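Local atomic coordinates of glutathione transferase lambda1 (Populus trichocarpa, PDB entry 4PQH), a protein that probably catalyses thiol-transfer reactions that depend on glutathione, as a monomeric plant enzyme of the lambda class of glutathione transferases. Residues A67-K72 and N77-L82; C36-R41 and G90-L95. All coordinates share one frame; numbering follows the deposited sequence.

Both contacts lie in the thioredoxin-like N-terminal domain and meet at one glutathione. Running from the N terminus, the chain passes strand 28-32, then Cys36 and the start of helix 37-48, the first half of contact 2. It goes on through strand 55-59 to helix 67-73. Four residues separate segments 67-72 and 77-82, so contact 1 closes a short loop, tying that helix to the loop and strand 81-84 into which 77-82 runs. Strand 87-90 follows, and helix 92-102 closes contact 2 across 48 intervening residues, joining the starts of helices 37-48 and 92-102 with contact 1 nested inside. Their centres are about 13 Å apart, yet they touch: Pro80 CD lies 3.6 Å from Ala39 N.

Contact 1. Residues A67-K72 and N77-L82; sequences AWYKEK and NKVPSL. With GSH (glutathione), chain C.
A buried tyrosine hydroxyl joins helix 67-73 to the loop before strand 81-84 and to that strand's first residue, at one wall of the glutathione site. The evidence is a chain of two hydrogen bonds: Tyr69 OH gives its proton to Lys78 O at 2.6 Å and accepts from Ser81 OG at 2.9 Å. The donor is tilted 34° from the carbonyl plane of Lys78. With CG trans to the backbone N (chi1 -177°), the Tyr69 ring reaches the loop, where Asn77 OD1 meets its edge, 3.6 Å from Tyr69 CD2. Val79 CG1 packs obliquely against Tyr69 CZ at 4.1 Å. Nearer the helix, a water joins Lys70 N to Asn77 OD1, which also accepts from Arg65. Losing the hydroxyl to a phenylalanine would probably leave Lys78 O and Ser81 OG without this shared partner and the loop before Val79 less firmly placed. Beyond it, the backbone of Val79 pairs with glutathione in both directions, its N donating to GSH O2 at 2.8 Å and its O accepting from GSH N2 at 2.9 Å. This two-bond, strand-like pairing beside the cis Val79-Pro80 peptide bond is the cis-proline loop characteristic of the thioredoxin fold and of the glutathione site in transferases.

Contact 2. Residues C36-R41 and G90-L95; sequences CPYAQR and GESLDL. With GSH (glutathione), chain C.
The Tyr38 ring has Ser92 OG near its edge, 3.7 Å from Tyr38 CD1, and glutathione on one face, GSH CB1 standing 3.9 Å above the plane over the ring centre; GSH SG2 lies in plane at the edge. Phe178 of helix 170-190 meets Tyr38 edge-to-face. The Arg41 guanidinium has Leu93 CD2 over one face, offset toward the rim, and Ser92 OG at its edge. That edge contact is a hydrogen bond from Arg41 NH1 to Ser92 OG at 2.9 Å, only 2° out of the guanidinium plane and with an N-H...O angle of 151°. The Arg41 chain, extended from CG to NE, brings NH1 to Ser92, while NE is held by Ala174 O of helix 170-190.

Ser92 OG sits between the backbone N and the carbonyl carbon (chi1 63°), a torsion that turns it toward helix 37-48 and the ligand. There it accepts from Arg41 and donates to GSH O11 at 2.7 Å. Ser92 N donates to GSH O12 at 2.9 Å, so one residue grips the carboxylate twice at the helix start. Glu91, the N-cap residue, takes GSH N1 through OE2 at 2.8 Å. At the other helix start, Cys36 SG accepts from Ala39 N as a cap. GSH SG2 lies 3.3 Å from Cys36 SG, in contact but too far for a disulfide in this model.

Two helix N termini thus serve one ligand: one probably helps to stabilise its carboxylate, with Arg41 as a second-shell charge behind Ser92; the other presents the cysteine whose covalent link to glutathione is seen in a structure of this protein, as suits thiol-transferase chemistry.

Contact 1. Residues A67-K72 and N77-L82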
# COMPACT_ATOMS: atom_id res chain seq x y z
N ALA A 67 15.38 -18.86 2.70
CA ALA A 67 15.77 -18.83 4.10
C ALA A 67 16.66 -17.62 4.38
O ALA A 67 16.68 -17.11 5.50
CB ALA A 67 16.48 -20.11 4.49
N TRP A 68 17.39 -17.17 3.36
CA TRP A 68 18.28 -16.02 3.54
C TRP A 68 17.54 -14.73 3.86
O TRP A 68 18.15 -13.77 4.32
CB TRP A 68 19.23 -15.83 2.34
CG TRP A 68 18.59 -15.71 0.97
CD1 TRP A 68 18.62 -16.64 -0.03
CD2 TRP A 68 17.84 -14.59 0.45
NE1 TRP A 68 17.94 -16.18 -1.13
CE2 TRP A 68 17.46 -14.93 -0.87
CE3 TRP A 68 17.47 -13.34 0.96
CZ2 TRP A 68 16.70 -14.07 -1.67
CZ3 TRP A 68 16.72 -12.49 0.16
CH2 TRP A 68 16.35 -12.86 -1.14
N TYR A 69 16.23 -14.69 3.61
CA TYR A 69 15.47 -13.48 3.89
C TYR A 69 15.42 -13.23 5.39
O TYR A 69 15.82 -12.18 5.87
CB TYR A 69 14.06 -13.54 3.28
CG TYR A 69 13.26 -12.26 3.50
CD1 TYR A 69 13.69 -11.05 2.96
CD2 TYR A 69 12.09 -12.27 4.25
CE1 TYR A 69 12.96 -9.89 3.16
CE2 TYR A 69 11.37 -11.11 4.45
CZ TYR A 69 11.81 -9.92 3.91
OH TYR A 69 11.09 -8.76 4.10
N LYS A 70 14.94 -14.23 6.13
CA LYS A 70 14.87 -14.13 7.58
C LYS A 70 16.28 -14.08 8.18
O LYS A 70 16.52 -13.38 9.17
CB LYS A 70 14.08 -15.31 8.14
CG LYS A 70 14.14 -15.47 9.66
CD LYS A 70 13.30 -16.65 10.12
CE LYS A 70 13.50 -16.94 11.60
NZ LYS A 70 13.17 -15.77 12.45
N GLU A 71 17.21 -14.80 7.57
CA GLU A 71 18.54 -14.97 8.14
C GLU A 71 19.49 -13.80 7.86
O GLU A 71 20.33 -13.48 8.69
CB GLU A 71 19.15 -16.29 7.67
CG GLU A 71 18.40 -17.53 8.17
CD GLU A 71 18.92 -18.83 7.58
OE1 GLU A 71 19.87 -18.78 6.78
OE2 GLU A 71 18.36 -19.90 7.91
N LYS A 72 19.36 -13.18 6.69
CA LYS A 72 20.33 -12.16 6.29
C LYS A 72 19.74 -10.78 6.04
O LYS A 72 20.46 -9.78 6.06
CB LYS A 72 21.07 -12.62 5.03
CG LYS A 72 21.87 -13.89 5.22
CD LYS A 72 22.36 -14.41 3.89
CE LYS A 72 22.93 -13.29 3.04
NZ LYS A 72 23.71 -13.81 1.89
N ASN A 77 10.71 -11.66 9.21
CA ASN A 77 10.28 -12.59 8.17
C ASN A 77 8.91 -12.26 7.59
O ASN A 77 8.07 -13.14 7.41
CB ASN A 77 10.32 -14.03 8.70
CG ASN A 77 10.33 -15.06 7.59
OD1 ASN A 77 10.75 -14.79 6.47
ND2 ASN A 77 9.88 -16.27 7.91
N LYS A 78 8.70 -10.98 7.32
CA LYS A 78 7.50 -10.52 6.62
C LYS A 78 7.90 -9.53 5.54
O LYS A 78 9.00 -8.98 5.58
CB LYS A 78 6.53 -9.85 7.60
CG LYS A 78 5.98 -10.79 8.66
CD LYS A 78 4.95 -10.10 9.55
CE LYS A 78 4.34 -11.07 10.55
NZ LYS A 78 3.40 -10.39 11.48
N VAL A 79 7.01 -9.34 4.56
CA VAL A 79 7.17 -8.26 3.58
C VAL A 79 6.09 -7.22 3.81
O VAL A 79 5.00 -7.55 4.26
CB VAL A 79 7.11 -8.78 2.12
CG1 VAL A 79 8.32 -9.64 1.80
CG2 VAL A 79 5.81 -9.55 1.87
N PRO A 80 6.37 -5.94 3.49
CA PRO A 80 7.61 -5.41 2.91
C PRO A 80 8.69 -5.10 3.92
O PRO A 80 8.42 -4.90 5.11
CB PRO A 80 7.14 -4.09 2.29
CG PRO A 80 6.05 -3.64 3.20
CD PRO A 80 5.33 -4.91 3.61
N SER A 81 9.92 -5.05 3.43
CA SER A 81 11.01 -4.44 4.17
C SER A 81 11.86 -3.64 3.18
O SER A 81 11.88 -3.94 1.98
CB SER A 81 11.84 -5.48 4.92
OG SER A 81 12.57 -6.32 4.03
N LEU A 82 12.53 -2.62 3.69
CA LEU A 82 13.32 -1.72 2.86
C LEU A 82 14.75 -1.71 3.37
O LEU A 82 14.99 -1.40 4.54
CB LEU A 82 12.75 -0.30 2.91
CG LEU A 82 13.50 0.73 2.06
CD1 LEU A 82 13.31 0.45 0.57
CD2 LEU A 82 13.05 2.14 2.42
N1 GSH C . 2.15 -4.85 9.70
CA1 GSH C . 2.90 -5.31 8.55
C1 GSH C . 3.00 -4.15 7.61
O11 GSH C . 2.16 -3.23 7.68
O12 GSH C . 3.93 -4.09 6.77
CB1 GSH C . 2.19 -6.49 7.89
CG1 GSH C . 3.04 -7.19 6.83
CD1 GSH C . 2.40 -8.51 6.45
OE1 GSH C . 1.36 -9.02 7.24
N2 GSH C . 2.85 -9.15 5.36
CA2 GSH C . 2.41 -10.52 5.14
C2 GSH C . 3.54 -11.49 5.27
O2 GSH C . 4.85 -11.08 4.96
CB2 GSH C . 1.81 -10.70 3.75
SG2 GSH C . 0.16 -9.99 3.55
N3 GSH C . 3.27 -12.72 5.66
CA3 GSH C . 4.33 -13.71 5.72
C3 GSH C . 4.45 -14.33 7.09
O31 GSH C . 5.23 -15.28 7.29
O32 GSH C . 3.77 -13.89 8.05
O HOH W 1 12.95 -16.33 5.15

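Contact 2. Residues C36-R41 and G90-L95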
# COMPACT_ATOMS: atom_id res chain seq x y z
N CYS A 36 1.14 -9.05 -2.15
CA CYS A 36 0.92 -8.56 -0.79
C CYS A 36 0.44 -7.11 -0.79
O CYS A 36 1.15 -6.23 -1.28
CB CYS A 36 2.20 -8.69 0.04
SG CYS A 36 2.07 -7.99 1.72
N PRO A 37 -0.74 -6.84 -0.21
CA PRO A 37 -1.21 -5.44 -0.22
C PRO A 37 -0.36 -4.49 0.64
O PRO A 37 -0.24 -3.31 0.30
CB PRO A 37 -2.63 -5.53 0.34
CG PRO A 37 -2.63 -6.79 1.18
CD PRO A 37 -1.68 -7.74 0.49
N TYR A 38 0.22 -4.98 1.73
CA TYR A 38 1.08 -4.14 2.54
C TYR A 38 2.31 -3.72 1.75
O TYR A 38 2.73 -2.55 1.79
CB TYR A 38 1.50 -4.89 3.81
CG TYR A 38 0.32 -5.23 4.69
CD1 TYR A 38 -0.25 -4.27 5.51
CD2 TYR A 38 -0.22 -6.50 4.68
CE1 TYR A 38 -1.33 -4.58 6.31
CE2 TYR A 38 -1.30 -6.82 5.47
CZ TYR A 38 -1.85 -5.86 6.28
OH TYR A 38 -2.92 -6.19 7.07
N ALA A 39 2.88 -4.67 1.02
CA ALA A 39 4.04 -4.38 0.17
C ALA A 39 3.65 -3.46 -0.99
O ALA A 39 4.43 -2.59 -1.39
CB ALA A 39 4.65 -5.68 -0.34
N GLN A 40 2.44 -3.65 -1.51
CA GLN A 40 1.97 -2.81 -2.60
C GLN A 40 1.93 -1.34 -2.20
O GLN A 40 2.23 -0.48 -3.02
CB GLN A 40 0.59 -3.26 -3.08
CG GLN A 40 0.19 -2.68 -4.43
CD GLN A 40 -1.24 -3.00 -4.80
OE1 GLN A 40 -1.94 -3.71 -4.06
NE2 GLN A 40 -1.69 -2.50 -5.94
N ARG A 41 1.57 -1.05 -0.95
CA ARG A 41 1.62 0.34 -0.45
C ARG A 41 2.96 0.98 -0.74
O ARG A 41 3.04 2.13 -1.19
CB ARG A 41 1.43 0.37 1.06
CG ARG A 41 0.01 0.09 1.55
CD ARG A 41 -0.02 0.13 3.07
NE ARG A 41 -1.37 0.17 3.62
CZ ARG A 41 -1.70 -0.22 4.85
NH1 ARG A 41 -0.78 -0.71 5.67
NH2 ARG A 41 -2.96 -0.12 5.26
N GLY A 90 11.07 -2.34 8.48
CA GLY A 90 9.79 -2.89 8.08
C GLY A 90 8.63 -1.97 8.42
O GLY A 90 8.84 -0.80 8.76
N GLU A 91 7.42 -2.52 8.33
CA GLU A 91 6.15 -1.85 8.60
C GLU A 91 5.73 -0.91 7.47
O GLU A 91 6.27 0.19 7.32
CB GLU A 91 6.12 -1.14 9.96
CG GLU A 91 6.12 -2.09 11.15
CD GLU A 91 4.93 -3.04 11.16
OE1 GLU A 91 5.00 -4.05 11.88
OE2 GLU A 91 3.92 -2.77 10.46
N SER A 92 4.77 -1.36 6.67
CA SER A 92 4.35 -0.63 5.47
C SER A 92 4.04 0.85 5.68
O SER A 92 4.45 1.69 4.88
CB SER A 92 3.17 -1.35 4.82
OG SER A 92 2.03 -1.37 5.67
N LEU A 93 3.29 1.18 6.73
CA LEU A 93 2.95 2.58 7.00
C LEU A 93 4.16 3.42 7.37
O LEU A 93 4.28 4.57 6.95
CB LEU A 93 1.87 2.68 8.08
CG LEU A 93 0.51 2.13 7.68
CD1 LEU A 93 -0.46 2.24 8.84
CD2 LEU A 93 -0.02 2.88 6.45
N ASP A 94 5.06 2.84 8.16
CA ASP A 94 6.32 3.51 8.47
C ASP A 94 7.11 3.73 7.19
O ASP A 94 7.69 4.80 6.98
CB ASP A 94 7.15 2.69 9.46
CG ASP A 94 6.57 2.71 10.86
OD1 ASP A 94 5.69 3.56 11.13
OD2 ASP A 94 7.01 1.89 11.69
N LEU A 95 7.14 2.71 6.33
CA LEU A 95 7.95 2.74 5.12
C LEU A 95 7.48 3.75 4.08
O LEU A 95 8.31 4.39 3.43
CB LEU A 95 8.04 1.36 4.49
CG LEU A 95 8.86 0.33 5.26
CD1 LEU A 95 8.95 -0.95 4.45
CD2 LEU A 95 10.24 0.91 5.52
N1 GSH C . 2.15 -4.85 9.70
CA1 GSH C . 2.90 -5.31 8.55
C1 GSH C . 3.00 -4.15 7.61
O11 GSH C . 2.16 -3.23 7.68
O12 GSH C . 3.93 -4.09 6.77
CB1 GSH C . 2.19 -6.49 7.89
CG1 GSH C . 3.04 -7.19 6.83
CD1 GSH C . 2.40 -8.51 6.45
OE1 GSH C . 1.36 -9.02 7.24
N2 GSH C . 2.85 -9.15 5.36
CA2 GSH C . 2.41 -10.52 5.14
C2 GSH C . 3.54 -11.49 5.27
O2 GSH C . 4.85 -11.08 4.96
CB2 GSH C . 1.81 -10.70 3.75
SG2 GSH C . 0.16 -9.99 3.55
N3 GSH C . 3.27 -12.72 5.66
CA3 GSH C . 4.33 -13.71 5.72
C3 GSH C . 4.45 -14.33 7.09
O31 GSH C . 5.23 -15.28 7.29
O32 GSH C . 3.77 -13.89 8.05